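Local coordinates for protein peptidase M28 (Shewanella amazonensis SB2B, PDB 3IIB) that binds two zinc ions and probably acts as a dimeric family M28 metallopeptidase with carboxypeptidase or dipeptidase activity, at residues Q15-S20 / N419-A424; D25-L30 / D406-I411; Y64-T69 / A314-A319; D135-R140 / D205-N210; Y338-R343 / N354-A359. One frame throughout, in Å; residues are numbered along the deposited sequence.

Contact 1: residues Q15-S20 / N419-A424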
# COMPACT_ATOMS: atom_id res chain seq x y z
N GLN A 15 2.27 5.53 34.25
CA GLN A 15 3.52 4.75 34.34
C GLN A 15 3.28 3.31 33.90
O GLN A 15 4.07 2.74 33.10
CB GLN A 15 4.13 4.72 35.76
CG GLN A 15 4.62 6.06 36.31
CD GLN A 15 4.65 6.10 37.84
OE1 GLN A 15 4.66 5.06 38.51
NE2 GLN A 15 4.59 7.32 38.41
N LYS A 16 2.25 2.69 34.45
CA LYS A 16 1.93 1.30 34.08
C LYS A 16 1.70 1.15 32.59
O LYS A 16 2.15 0.16 32.00
CB LYS A 16 0.66 0.80 34.80
CG LYS A 16 0.73 0.83 36.33
CD LYS A 16 1.99 0.13 36.90
CE LYS A 16 1.87 0.01 38.45
NZ LYS A 16 1.79 1.35 39.11
N ALA A 17 0.97 2.08 32.00
CA ALA A 17 0.65 1.97 30.56
C ALA A 17 1.92 1.97 29.68
O ALA A 17 1.98 1.32 28.65
CB ALA A 17 -0.29 3.09 30.14
N GLN A 18 2.90 2.76 30.10
CA GLN A 18 4.15 2.90 29.40
C GLN A 18 5.07 1.71 29.62
O GLN A 18 5.87 1.40 28.73
CB GLN A 18 4.81 4.25 29.70
CG GLN A 18 3.91 5.38 29.18
CD GLN A 18 4.34 6.77 29.61
OE1 GLN A 18 5.18 7.42 28.96
NE2 GLN A 18 3.74 7.25 30.69
N SER A 19 4.95 1.01 30.74
CA SER A 19 5.81 -0.13 31.03
C SER A 19 5.18 -1.48 30.70
O SER A 19 5.83 -2.49 30.82
CB SER A 19 6.25 -0.09 32.48
OG SER A 19 5.15 -0.28 33.37
N SER A 20 3.92 -1.48 30.24
CA SER A 20 3.16 -2.75 30.03
C SER A 20 2.85 -2.96 28.54
O SER A 20 2.43 -2.07 27.86
CB SER A 20 1.86 -2.74 30.81
OG SER A 20 0.97 -3.79 30.41
N ASN A 419 -2.15 6.37 24.55
CA ASN A 419 -3.60 6.34 24.67
C ASN A 419 -4.10 5.53 25.86
O ASN A 419 -5.02 5.96 26.56
CB ASN A 419 -4.26 5.74 23.42
CG ASN A 419 -4.26 6.69 22.22
OD1 ASN A 419 -5.23 7.41 21.98
ND2 ASN A 419 -3.16 6.66 21.43
N VAL A 420 -3.46 4.39 26.12
CA VAL A 420 -3.81 3.57 27.27
C VAL A 420 -3.60 4.39 28.57
O VAL A 420 -4.48 4.42 29.45
CB VAL A 420 -2.98 2.27 27.33
CG1 VAL A 420 -3.27 1.56 28.61
CG2 VAL A 420 -3.30 1.41 26.14
N ALA A 421 -2.49 5.12 28.60
CA ALA A 421 -2.13 5.96 29.76
C ALA A 421 -3.17 7.02 29.98
O ALA A 421 -3.65 7.19 31.09
CB ALA A 421 -0.74 6.63 29.60
N VAL A 422 -3.55 7.73 28.91
CA VAL A 422 -4.50 8.85 29.03
C VAL A 422 -5.93 8.35 29.37
O VAL A 422 -6.62 8.96 30.19
CB VAL A 422 -4.55 9.68 27.76
CG1 VAL A 422 -5.56 10.81 27.95
CG2 VAL A 422 -3.16 10.27 27.49
N TYR A 423 -6.37 7.23 28.77
CA TYR A 423 -7.68 6.69 29.12
C TYR A 423 -7.72 6.19 30.55
O TYR A 423 -8.73 6.31 31.22
CB TYR A 423 -8.17 5.59 28.16
CG TYR A 423 -9.03 6.16 27.06
CD1 TYR A 423 -8.47 6.74 25.92
CD2 TYR A 423 -10.42 6.19 27.17
CE1 TYR A 423 -9.27 7.26 24.92
CE2 TYR A 423 -11.22 6.72 26.19
CZ TYR A 423 -10.66 7.29 25.08
OH TYR A 423 -11.48 7.82 24.09
N ALA A 424 -6.61 5.61 31.01
CA ALA A 424 -6.54 5.14 32.39
C ALA A 424 -6.67 6.33 33.35
O ALA A 424 -7.43 6.26 34.33
CB ALA A 424 -5.28 4.34 32.63

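Contact 2: residues D25-L30 / D406-I411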
# COMPACT_ATOMS: atom_id res chain seq x y z
N ASP A 25 -0.66 -6.17 23.22
CA ASP A 25 -0.99 -7.59 23.24
C ASP A 25 -2.47 -7.84 22.96
O ASP A 25 -2.81 -8.83 22.35
CB ASP A 25 -0.64 -8.20 24.60
CG ASP A 25 0.86 -8.26 24.89
OD1 ASP A 25 1.69 -8.25 23.96
OD2 ASP A 25 1.18 -8.30 26.09
N ILE A 26 -3.34 -6.93 23.40
CA ILE A 26 -4.78 -7.11 23.18
C ILE A 26 -5.08 -6.94 21.68
O ILE A 26 -5.82 -7.74 21.09
CB ILE A 26 -5.63 -6.16 24.03
CG1 ILE A 26 -5.54 -6.55 25.51
CG2 ILE A 26 -7.07 -6.27 23.61
CD1 ILE A 26 -6.14 -5.54 26.46
N VAL A 27 -4.49 -5.93 21.06
CA VAL A 27 -4.76 -5.73 19.63
C VAL A 27 -4.06 -6.79 18.75
O VAL A 27 -4.62 -7.22 17.70
CB VAL A 27 -4.50 -4.28 19.13
CG1 VAL A 27 -3.06 -3.84 19.29
CG2 VAL A 27 -4.95 -4.18 17.63
N GLU A 28 -2.90 -7.27 19.20
CA GLU A 28 -2.25 -8.39 18.49
C GLU A 28 -3.18 -9.61 18.57
O GLU A 28 -3.40 -10.29 17.58
CB GLU A 28 -0.90 -8.71 19.10
CG GLU A 28 -0.05 -9.70 18.32
CD GLU A 28 -0.34 -11.17 18.65
OE1 GLU A 28 -1.13 -11.49 19.56
OE2 GLU A 28 0.27 -12.03 17.97
N SER A 29 -3.77 -9.82 19.75
CA SER A 29 -4.64 -10.97 19.94
C SER A 29 -5.87 -10.92 19.03
O SER A 29 -6.25 -11.92 18.39
CB SER A 29 -5.01 -11.04 21.41
OG SER A 29 -5.90 -12.14 21.63
N LEU A 30 -6.48 -9.74 18.96
CA LEU A 30 -7.70 -9.56 18.20
C LEU A 30 -7.42 -9.73 16.71
O LEU A 30 -8.12 -10.47 15.98
CB LEU A 30 -8.30 -8.17 18.50
CG LEU A 30 -9.57 -7.73 17.74
CD1 LEU A 30 -10.73 -8.74 17.80
CD2 LEU A 30 -10.01 -6.32 18.21
N ASP A 406 -5.17 -1.92 6.61
CA ASP A 406 -5.44 -1.71 8.05
C ASP A 406 -5.05 -2.96 8.84
O ASP A 406 -5.89 -3.83 9.16
CB ASP A 406 -6.89 -1.32 8.31
CG ASP A 406 -7.14 -1.04 9.77
OD1 ASP A 406 -6.12 -1.05 10.50
OD2 ASP A 406 -8.29 -0.78 10.19
N THR A 407 -3.75 -3.02 9.13
CA THR A 407 -3.13 -4.20 9.72
C THR A 407 -2.31 -3.81 10.94
O THR A 407 -1.99 -2.63 11.14
CB THR A 407 -2.23 -4.96 8.68
OG1 THR A 407 -1.23 -4.09 8.17
CG2 THR A 407 -3.04 -5.50 7.50
N LEU A 408 -1.92 -4.82 11.71
CA LEU A 408 -1.34 -4.59 13.04
C LEU A 408 -0.11 -3.73 12.98
O LEU A 408 0.15 -2.91 13.89
CB LEU A 408 -1.03 -5.96 13.69
CG LEU A 408 -0.32 -5.97 15.06
CD1 LEU A 408 -1.17 -5.35 16.15
CD2 LEU A 408 0.11 -7.38 15.38
N ASP A 409 0.70 -3.95 11.95
CA ASP A 409 1.95 -3.23 11.77
C ASP A 409 1.79 -1.73 11.54
O ASP A 409 2.81 -1.00 11.51
CB ASP A 409 2.71 -3.84 10.61
CG ASP A 409 1.84 -3.93 9.34
OD1 ASP A 409 1.11 -4.94 9.20
OD2 ASP A 409 1.85 -2.92 8.59
N LYS A 410 0.55 -1.27 11.34
CA LYS A 410 0.27 0.15 11.25
C LYS A 410 0.20 0.85 12.61
O LYS A 410 0.21 2.07 12.65
CB LYS A 410 -1.00 0.42 10.46
CG LYS A 410 -0.98 -0.18 9.00
CD LYS A 410 0.32 0.11 8.21
CE LYS A 410 0.26 -0.45 6.78
NZ LYS A 410 -0.12 -1.90 6.77
N ILE A 411 0.10 0.10 13.70
CA ILE A 411 0.00 0.66 15.05
C ILE A 411 1.42 0.94 15.57
O ILE A 411 2.28 0.04 15.55
CB ILE A 411 -0.72 -0.35 15.98
CG1 ILE A 411 -2.21 -0.45 15.58
CG2 ILE A 411 -0.57 0.01 17.48
CD1 ILE A 411 -2.94 -1.43 16.38

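Contact 3: residues Y64-T69 / A314-A319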
# COMPACT_ATOMS: atom_id res chain seq x y z
N TYR A 64 -20.37 -9.40 30.17
CA TYR A 64 -21.66 -9.84 29.60
C TYR A 64 -21.88 -9.20 28.26
O TYR A 64 -21.10 -8.34 27.83
CB TYR A 64 -22.80 -9.53 30.56
CG TYR A 64 -22.94 -8.10 30.98
CD1 TYR A 64 -22.15 -7.57 32.00
CD2 TYR A 64 -23.89 -7.27 30.41
CE1 TYR A 64 -22.31 -6.23 32.41
CE2 TYR A 64 -24.04 -5.96 30.80
CZ TYR A 64 -23.26 -5.44 31.80
OH TYR A 64 -23.44 -4.13 32.19
N LYS A 65 -22.93 -9.62 27.59
CA LYS A 65 -23.24 -9.06 26.29
C LYS A 65 -24.70 -8.78 26.11
O LYS A 65 -25.55 -9.42 26.75
CB LYS A 65 -22.72 -9.96 25.18
CG LYS A 65 -23.35 -11.33 25.10
CD LYS A 65 -22.59 -12.15 24.10
CE LYS A 65 -23.40 -13.25 23.53
NZ LYS A 65 -23.60 -14.36 24.49
N GLU A 66 -24.99 -7.88 25.17
CA GLU A 66 -26.34 -7.40 24.93
C GLU A 66 -26.62 -7.39 23.43
O GLU A 66 -25.80 -6.93 22.67
CB GLU A 66 -26.49 -6.00 25.50
CG GLU A 66 -26.36 -6.02 27.05
CD GLU A 66 -26.52 -4.65 27.71
OE1 GLU A 66 -26.38 -3.61 27.03
OE2 GLU A 66 -26.74 -4.62 28.94
N PRO A 67 -27.78 -7.90 23.03
CA PRO A 67 -27.99 -8.09 21.60
C PRO A 67 -28.27 -6.81 20.80
O PRO A 67 -28.86 -5.82 21.29
CB PRO A 67 -29.19 -9.02 21.54
CG PRO A 67 -29.99 -8.64 22.74
CD PRO A 67 -28.96 -8.35 23.81
N VAL A 68 -27.81 -6.84 19.56
CA VAL A 68 -27.94 -5.76 18.61
C VAL A 68 -28.37 -6.38 17.29
O VAL A 68 -27.70 -7.27 16.78
CB VAL A 68 -26.62 -5.00 18.43
CG1 VAL A 68 -26.71 -3.94 17.31
CG2 VAL A 68 -26.17 -4.41 19.77
N THR A 69 -29.44 -5.87 16.71
CA THR A 69 -29.87 -6.33 15.38
C THR A 69 -28.94 -5.76 14.31
O THR A 69 -28.67 -4.54 14.29
CB THR A 69 -31.32 -5.90 15.08
OG1 THR A 69 -32.18 -6.38 16.14
CG2 THR A 69 -31.81 -6.42 13.68
N ALA A 314 -28.02 3.02 23.85
CA ALA A 314 -28.74 4.21 24.33
C ALA A 314 -30.19 3.91 24.65
O ALA A 314 -30.73 4.37 25.65
CB ALA A 314 -28.64 5.35 23.33
N LYS A 315 -30.85 3.13 23.82
CA LYS A 315 -32.25 2.80 24.09
C LYS A 315 -32.39 1.77 25.19
O LYS A 315 -33.22 1.94 26.12
CB LYS A 315 -32.95 2.33 22.81
CG LYS A 315 -33.19 3.46 21.84
N GLU A 316 -31.61 0.71 25.14
CA GLU A 316 -31.64 -0.37 26.14
C GLU A 316 -31.35 0.14 27.55
O GLU A 316 -31.95 -0.31 28.53
CB GLU A 316 -30.66 -1.47 25.76
CG GLU A 316 -30.38 -2.53 26.85
CD GLU A 316 -31.56 -3.42 27.15
OE1 GLU A 316 -32.48 -3.56 26.29
OE2 GLU A 316 -31.56 -3.97 28.27
N HIS A 317 -30.45 1.12 27.65
CA HIS A 317 -30.01 1.64 28.95
C HIS A 317 -30.68 2.97 29.28
O HIS A 317 -30.24 3.70 30.17
CB HIS A 317 -28.46 1.75 28.97
CG HIS A 317 -27.77 0.42 28.93
ND1 HIS A 317 -27.23 -0.17 30.06
CD2 HIS A 317 -27.53 -0.43 27.90
CE1 HIS A 317 -26.70 -1.34 29.72
NE2 HIS A 317 -26.88 -1.52 28.43
N GLU A 318 -31.80 3.26 28.62
CA GLU A 318 -32.52 4.51 28.79
C GLU A 318 -32.74 4.88 30.26
O GLU A 318 -32.45 6.00 30.65
CB GLU A 318 -33.87 4.42 28.06
CG GLU A 318 -34.75 5.63 28.22
CD GLU A 318 -36.13 5.44 27.59
OE1 GLU A 318 -36.44 4.32 27.11
OE2 GLU A 318 -36.90 6.42 27.58
N ALA A 319 -33.22 3.93 31.07
CA ALA A 319 -33.53 4.20 32.49
C ALA A 319 -32.25 4.40 33.32
O ALA A 319 -32.34 4.89 34.42
CB ALA A 319 -34.35 3.06 33.12

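Contact 4: residues D135-R140 / D205-N210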
# COMPACT_ATOMS: atom_id res chain seq x y z
N ASP A 135 -14.43 12.51 -8.02
CA ASP A 135 -12.99 12.54 -7.92
C ASP A 135 -12.44 13.26 -6.67
O ASP A 135 -11.22 13.39 -6.54
CB ASP A 135 -12.39 13.19 -9.17
CG ASP A 135 -10.87 13.13 -9.20
OD1 ASP A 135 -10.28 12.04 -9.00
OD2 ASP A 135 -10.27 14.19 -9.46
N ALA A 136 -13.30 13.69 -5.76
CA ALA A 136 -12.82 14.52 -4.65
C ALA A 136 -11.67 13.87 -3.87
O ALA A 136 -11.79 12.78 -3.41
CB ALA A 136 -13.96 14.83 -3.68
N LYS A 137 -10.58 14.62 -3.70
CA LYS A 137 -9.43 14.20 -2.93
C LYS A 137 -9.63 14.60 -1.49
O LYS A 137 -10.18 15.66 -1.22
CB LYS A 137 -8.16 14.89 -3.45
CG LYS A 137 -7.73 14.40 -4.81
CD LYS A 137 -6.43 15.09 -5.27
CE LYS A 137 -5.99 14.62 -6.63
NZ LYS A 137 -4.86 15.44 -7.15
N THR A 138 -9.18 13.74 -0.58
CA THR A 138 -9.34 13.97 0.86
C THR A 138 -8.06 14.59 1.41
O THR A 138 -6.99 14.03 1.27
CB THR A 138 -9.63 12.64 1.54
OG1 THR A 138 -10.83 12.07 0.98
CG2 THR A 138 -9.82 12.79 3.07
N GLU A 139 -8.18 15.78 1.99
CA GLU A 139 -7.04 16.47 2.62
C GLU A 139 -6.62 15.75 3.88
O GLU A 139 -7.45 15.22 4.60
CB GLU A 139 -7.42 17.91 2.97
CG GLU A 139 -7.67 18.80 1.75
CD GLU A 139 -8.12 20.22 2.15
OE1 GLU A 139 -8.12 20.53 3.36
OE2 GLU A 139 -8.50 21.01 1.25
N ARG A 140 -5.33 15.76 4.13
CA ARG A 140 -4.77 15.21 5.36
C ARG A 140 -4.83 16.26 6.48
O ARG A 140 -4.33 17.37 6.30
CB ARG A 140 -3.30 14.83 5.12
CG ARG A 140 -2.63 14.14 6.30
CD ARG A 140 -1.13 13.87 6.06
NE ARG A 140 -0.95 13.14 4.81
CZ ARG A 140 -1.13 11.84 4.65
NH1 ARG A 140 -1.43 11.07 5.66
NH2 ARG A 140 -0.96 11.29 3.46
N ASP A 205 -5.43 5.06 -9.19
CA ASP A 205 -6.34 4.78 -10.30
C ASP A 205 -7.20 6.01 -10.69
O ASP A 205 -7.49 6.26 -11.85
CB ASP A 205 -7.22 3.57 -9.95
CG ASP A 205 -6.47 2.28 -9.99
OD1 ASP A 205 -5.87 1.99 -11.06
OD2 ASP A 205 -6.49 1.57 -8.96
N ALA A 206 -7.60 6.79 -9.70
CA ALA A 206 -8.37 8.00 -9.93
C ALA A 206 -7.46 9.03 -10.64
O ALA A 206 -7.90 9.70 -11.58
CB ALA A 206 -8.89 8.54 -8.61
N ASP A 207 -6.17 9.08 -10.23
CA ASP A 207 -5.20 9.95 -10.90
C ASP A 207 -5.08 9.52 -12.38
O ASP A 207 -4.96 10.35 -13.27
CB ASP A 207 -3.80 9.85 -10.30
CG ASP A 207 -3.71 10.38 -8.90
OD1 ASP A 207 -4.63 11.13 -8.49
OD2 ASP A 207 -2.74 9.99 -8.21
N LEU A 208 -5.06 8.21 -12.62
CA LEU A 208 -4.90 7.68 -13.97
C LEU A 208 -6.08 8.09 -14.86
O LEU A 208 -5.91 8.49 -16.02
CB LEU A 208 -4.75 6.16 -13.95
CG LEU A 208 -4.71 5.43 -15.29
CD1 LEU A 208 -3.48 5.88 -16.08
CD2 LEU A 208 -4.68 3.89 -14.99
N ILE A 209 -7.29 7.96 -14.31
CA ILE A 209 -8.48 8.27 -15.06
C ILE A 209 -8.40 9.78 -15.40
O ILE A 209 -8.69 10.19 -16.52
CB ILE A 209 -9.74 7.95 -14.28
CG1 ILE A 209 -9.94 6.44 -14.20
CG2 ILE A 209 -10.96 8.59 -14.97
CD1 ILE A 209 -11.24 5.98 -13.46
N ASN A 210 -8.01 10.59 -14.43
CA ASN A 210 -7.89 12.04 -14.63
C ASN A 210 -6.91 12.35 -15.78
O ASN A 210 -7.21 13.20 -16.62
CB ASN A 210 -7.40 12.75 -13.37
CG ASN A 210 -8.51 13.02 -12.34
OD1 ASN A 210 -9.72 13.01 -12.65
ND2 ASN A 210 -8.08 13.33 -11.11

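Contact 5: residues Y338-R343 / N354-A359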
# COMPACT_ATOMS: atom_id res chain seq x y z
N TYR A 338 -3.78 14.48 22.04
CA TYR A 338 -3.18 15.83 22.20
C TYR A 338 -4.08 16.86 22.89
O TYR A 338 -3.62 17.95 23.25
CB TYR A 338 -2.71 16.40 20.83
CG TYR A 338 -3.84 16.59 19.83
CD1 TYR A 338 -4.56 17.77 19.77
CD2 TYR A 338 -4.19 15.57 18.94
CE1 TYR A 338 -5.61 17.93 18.84
CE2 TYR A 338 -5.19 15.73 18.01
CZ TYR A 338 -5.93 16.89 17.98
OH TYR A 338 -6.96 17.00 17.05
N GLN A 339 -5.33 16.51 23.13
CA GLN A 339 -6.30 17.45 23.71
C GLN A 339 -7.50 16.64 24.21
O GLN A 339 -7.89 15.63 23.58
CB GLN A 339 -6.75 18.47 22.65
CG GLN A 339 -7.64 19.59 23.19
CD GLN A 339 -7.75 20.71 22.17
OE1 GLN A 339 -6.74 21.13 21.63
NE2 GLN A 339 -8.97 21.22 21.93
N ILE A 340 -8.09 17.08 25.33
CA ILE A 340 -9.40 16.58 25.73
C ILE A 340 -10.42 17.69 25.67
O ILE A 340 -10.30 18.71 26.33
CB ILE A 340 -9.39 15.91 27.12
CG1 ILE A 340 -8.41 14.75 27.14
CG2 ILE A 340 -10.86 15.48 27.54
CD1 ILE A 340 -8.16 14.11 28.50
N ASP A 341 -11.42 17.49 24.81
CA ASP A 341 -12.58 18.36 24.75
C ASP A 341 -13.74 17.72 25.54
O ASP A 341 -13.83 16.48 25.65
CB ASP A 341 -12.98 18.61 23.30
CG ASP A 341 -11.97 19.39 22.52
OD1 ASP A 341 -11.29 20.29 23.07
OD2 ASP A 341 -11.86 19.13 21.29
N TRP A 342 -14.63 18.59 26.04
CA TRP A 342 -15.70 18.19 26.96
C TRP A 342 -17.06 18.52 26.43
O TRP A 342 -17.23 19.39 25.59
CB TRP A 342 -15.53 18.87 28.33
CG TRP A 342 -14.21 18.60 28.96
CD1 TRP A 342 -13.07 19.36 28.83
CD2 TRP A 342 -13.85 17.47 29.74
NE1 TRP A 342 -12.04 18.79 29.54
CE2 TRP A 342 -12.50 17.61 30.09
CE3 TRP A 342 -14.54 16.35 30.22
CZ2 TRP A 342 -11.84 16.69 30.87
CZ3 TRP A 342 -13.88 15.46 31.01
CH2 TRP A 342 -12.56 15.61 31.33
N ARG A 343 -18.04 17.82 26.99
CA ARG A 343 -19.44 18.22 26.88
C ARG A 343 -20.03 18.01 28.26
O ARG A 343 -20.56 16.94 28.57
CB ARG A 343 -20.14 17.37 25.83
CG ARG A 343 -21.50 17.85 25.47
CD ARG A 343 -21.55 19.07 24.58
NE ARG A 343 -22.95 19.23 24.16
CZ ARG A 343 -23.84 20.06 24.72
NH1 ARG A 343 -23.50 20.88 25.71
NH2 ARG A 343 -25.11 20.07 24.29
N ASN A 354 -9.03 21.22 34.81
CA ASN A 354 -8.05 21.18 35.91
C ASN A 354 -7.76 19.72 36.34
O ASN A 354 -6.59 19.34 36.51
CB ASN A 354 -8.56 22.05 37.06
CG ASN A 354 -7.57 22.18 38.24
OD1 ASN A 354 -6.40 22.50 38.06
ND2 ASN A 354 -8.06 21.94 39.45
N ALA A 355 -8.81 18.93 36.50
CA ALA A 355 -8.66 17.53 36.88
C ALA A 355 -7.77 16.81 35.90
O ALA A 355 -7.00 15.92 36.29
CB ALA A 355 -10.01 16.79 36.97
N MSE A 356 -7.90 17.11 34.60
CA MSE A 356 -7.13 16.36 33.62
C MSE A 356 -5.79 16.99 33.30
O MSE A 356 -5.13 16.57 32.37
CB MSE A 356 -7.94 16.11 32.37
CG MSE A 356 -9.13 15.16 32.62
SE MSE A 356 -8.58 13.46 33.33
CE MSE A 356 -7.25 12.95 32.18
N LYS A 357 -5.38 18.00 34.07
CA LYS A 357 -4.05 18.56 33.84
C LYS A 357 -3.00 17.52 34.21
O LYS A 357 -1.86 17.66 33.84
CB LYS A 357 -3.87 19.89 34.56
CG LYS A 357 -4.47 21.03 33.72
CD LYS A 357 -4.41 22.38 34.41
CE LYS A 357 -5.05 23.47 33.56
NZ LYS A 357 -4.90 23.24 32.09
N VAL A 358 -3.42 16.45 34.89
CA VAL A 358 -2.54 15.33 35.14
C VAL A 358 -1.96 14.72 33.84
O VAL A 358 -0.87 14.13 33.87
CB VAL A 358 -3.23 14.25 36.01
CG1 VAL A 358 -4.39 13.56 35.28
CG2 VAL A 358 -2.21 13.25 36.47
N ALA A 359 -2.68 14.87 32.72
CA ALA A 359 -2.26 14.34 31.41
C ALA A 359 -1.38 15.31 30.61
O ALA A 359 -0.87 14.93 29.56
CB ALA A 359 -3.49 13.91 30.56

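Contact 1: residues Q15-S20 / N419-A424
Ala-17 presses its methyl group against the backbone of Ala-421. Ala-17 CB lies 3.4 Å from Ala-421 CA, tighter than usual van der Waals contact, and just as near to Ala-421 N. The two methyl groups also meet, with 3.6 Å between Ala-17 CB and Ala-421 CB. Val-420 completes this first shell: its CG1 comes within 3.7 Å of Ala-17 CB. That branch sits anti to the backbone N (chi1 174°), which turns it alongside the alanine methyl. The side chains that meet are all apolar and small. They let the two helices come very close, with 4.9 Å between Ala-17 CA and Ala-421 CA. This is a helix-helix contact at an alanine pair.

Backbone bonds keep both segments helical. Val-420 O is held by Ala-424 N at 2.9 Å. Ser-19 N binds Gln-15 O at 3.1 Å in the last turn of helix 3-19. That helix ends just beyond the contact, where Ser-20 OG caps Leu-22 N on the way into helix 22-33.

Helix 413-432 has a second packing side. There Val-422 meets Ile-337 and Leu-390, from strands 337-343 and 387-392. Asn-419 and Tyr-423 touch Ile-276 of helix 267-285, while Lys-16 and Ser-20 reach His-283 of that same helix. Helix 413-432 thus lies between the N-terminal helix and the three-stranded sheet.

Contact 2: residues D25-L30 / D406-I411
Leu-408 and Ile-411 form the apolar contact with Val-27 and Glu-28 of helix 22-33. Along 406-411, Asp-406 comes first. Its carboxylate accepts the backbone N-H groups of Ile-268 and Asp-269, the latter a zinc ligand. Thr-407 OG1 then bonds to Asp-409 OD1 at 2.7 Å, spanning the start of the 3-10 turn 408-410. Leu-408 spreads its two methyls over the helix. CD1 meets Val-27 CG1 at 4.0 Å, and CD2 meets Glu-28 CG at 3.7 Å. An alanine at Leu-408 would remove both methyls and would probably open a gap beside Val-27 and the aliphatic part of Glu-28. The Glu-28 chain bends at chi2 (-86°), and its carboxylate turns off to a salt bridge between OE1 and Arg-215 of the second subunit. Lys-410 NZ forms a salt bridge with Asp-409 OD2 at 2.9 Å, and both residues also bond to His-178 of the second subunit. Ile-411 finishes the contact tip to tip: its CD1 is 3.6 Å from Val-27 CG2. The turn is therefore part of the dimer interface and also packs on helix 22-33. Val-27 packs on Ala-275 and Asp-406 touches Ala-267, both of helix 267-285, and helix 413-432 begins just after Ile-411.

Contact 3: residues Y64-T69 / A314-A319
Glu-66 reaches from its strand to His-317 at the end of a helix. From CB the chain runs straight out, with CD anti to CA (chi2 -179°), and this carries the carboxylate across to the imidazole. CD stops 3.2 Å from His-317 NE2. OE1 takes the hydrogen bond: His-317 NE2 donates to Glu-66 OE1 at 2.6 Å, nearly straight at 170°. The oxygen uses its syn lone pair and lies in the ring plane, at the ring edge. The carboxylate and ring planes are 34° apart. OE1 also has Glu-316 CG beside it at 4.1 Å. OE2 is 3.4 Å from His-317 CE1, and it also lies in plane at the edge of the Tyr-64 ring. Glu-316 OE2, a like charge, is 4.9 Å from Glu-66 OE2, and the histidine probably offsets this.

The imidazole is held at both nitrogens, since ND1 bonds to Glu-320. Two carboxylates on one ring would probably favour its protonated form. Tyr-313 stacks on this ring. The site is far from the zinc ions. The contact ties strand 62-84 to the C-terminal end of helix 308-316. Glu-66 pairs through its backbone with Asn-237 of the antiparallel strand 220-242, and His-317 also touches Arg-296 on strand 293-300.

Contact 4: residues D135-R140 / D205-N210
Asn-210 and Asp-135 make the one hydrogen bond between these segments: Asn-210 ND2 donates to Asp-135 OD2 at 2.9 Å, with an angle of 164°. The setting is the parallel part of the mixed sheet, where strand 131-134 runs into a loop and helix 203-213 packs alongside. The bond comes from above the carboxylate plane but stays close to the amide plane. The two flat groups are almost perpendicular, 88° apart. With chi1 at -174° the Asp-135 carboxylate points opposite its backbone nitrogen, over to the helix.

Asp-135 is the hub of a charged cluster. Its OD2 forms a salt bridge with Arg-112 and its OD1 one with Arg-172. Arg-112 also holds Asn-210 OD1, and Arg-172 also pairs with Asp-207, so both arginines bridge the loop and the helix. An alanine at Asp-135 removes the carboxylate, which would probably leave Arg-112 without a salt-bridge partner here, Arg-172 with Asp-207 alone, and Asn-210 ND2 without its acceptor.

Packing between the segments is limited to a few atoms. Ala-206 puts its CB 3.8 Å from Asp-135 OD1 and packs with Asn-210 on Phe-133 of strand 131-134. Lys-137 is stretched out beyond CG and crosses Asp-207 at about a right angle. Its CE comes to 4.2 Å from Asp-207 OD1. The charged end stops short of a salt bridge, with Lys-137 NZ 4.5 Å from Asp-207 OD1.

Contact 5: residues Y338-R343 / N354-A359
Met-356, present here as selenomethionine, makes all the apolar contacts with the strand, and it does so at two points along its chain. Its CG meets the benzene end of Trp-342, 3.6 Å from CZ2 and 3.7 Å from CH2. The approach is to the ring edge, in the plane of the indole, and not over a face. Its terminal CE lies 4.0 Å from Ile-340 CD1. The chain is folded at chi2 (-58°) and again at chi3 (-50°), and this hook lets one side chain touch both strand residues. It crosses each of them at about a right angle. Within the strand, Ile-340 CG2 sits 3.6 Å above one face of the Trp-342 ring, toward its rim. The indole is therefore touched on a face by Ile-340 and on an edge by Met-356.

The two segments belong to a beta-alpha-beta unit. Strand 337-343 leads into helix 346-355, and the chain returns to strand 365-366, which runs parallel to the first. Met-356 lies just past the end of the helix and packs back on strand 337-343, which precedes that helix. Trp-342 also packs on Phe-426 of helix 413-432.

The polar interactions lie on the other face of the strand. Gln-339 NE2 donates to Asp-341 OD1 at 2.7 Å, almost straight at 173°. Asp-341 OD1 also accepts the backbone N-H of Asn-368, and OD2 forms a salt bridge with Arg-391. Backbone bonds shape the second segment: Ala-359 N binds Met-356 O at 3.0 Å in the 3-10 turn.

How the contacts relate
Contacts 1 and 5 are the buried pair, and both are apolar. They touch through Val-422 CG1 and Ile-340 CD1, 4.2 Å apart, where helix 413-432 meets strand 337-343. Contact 2 is also apolar across its segments but only partly buried, and Glu-28, Asp-409 and Lys-410 reach the second subunit. It is linked to contact 1 by the successive helices 3-19 and 22-33. Contacts 3 and 4 are partly buried and rest on carboxylate hydrogen bonds, to an imidazole in one and to an amide in the other, the latter within a cluster of arginine salt bridges. They lie on opposite sides of the chain's centre, their own centres about 40 Å apart. Contact 2 comes nearest to the zinc ions.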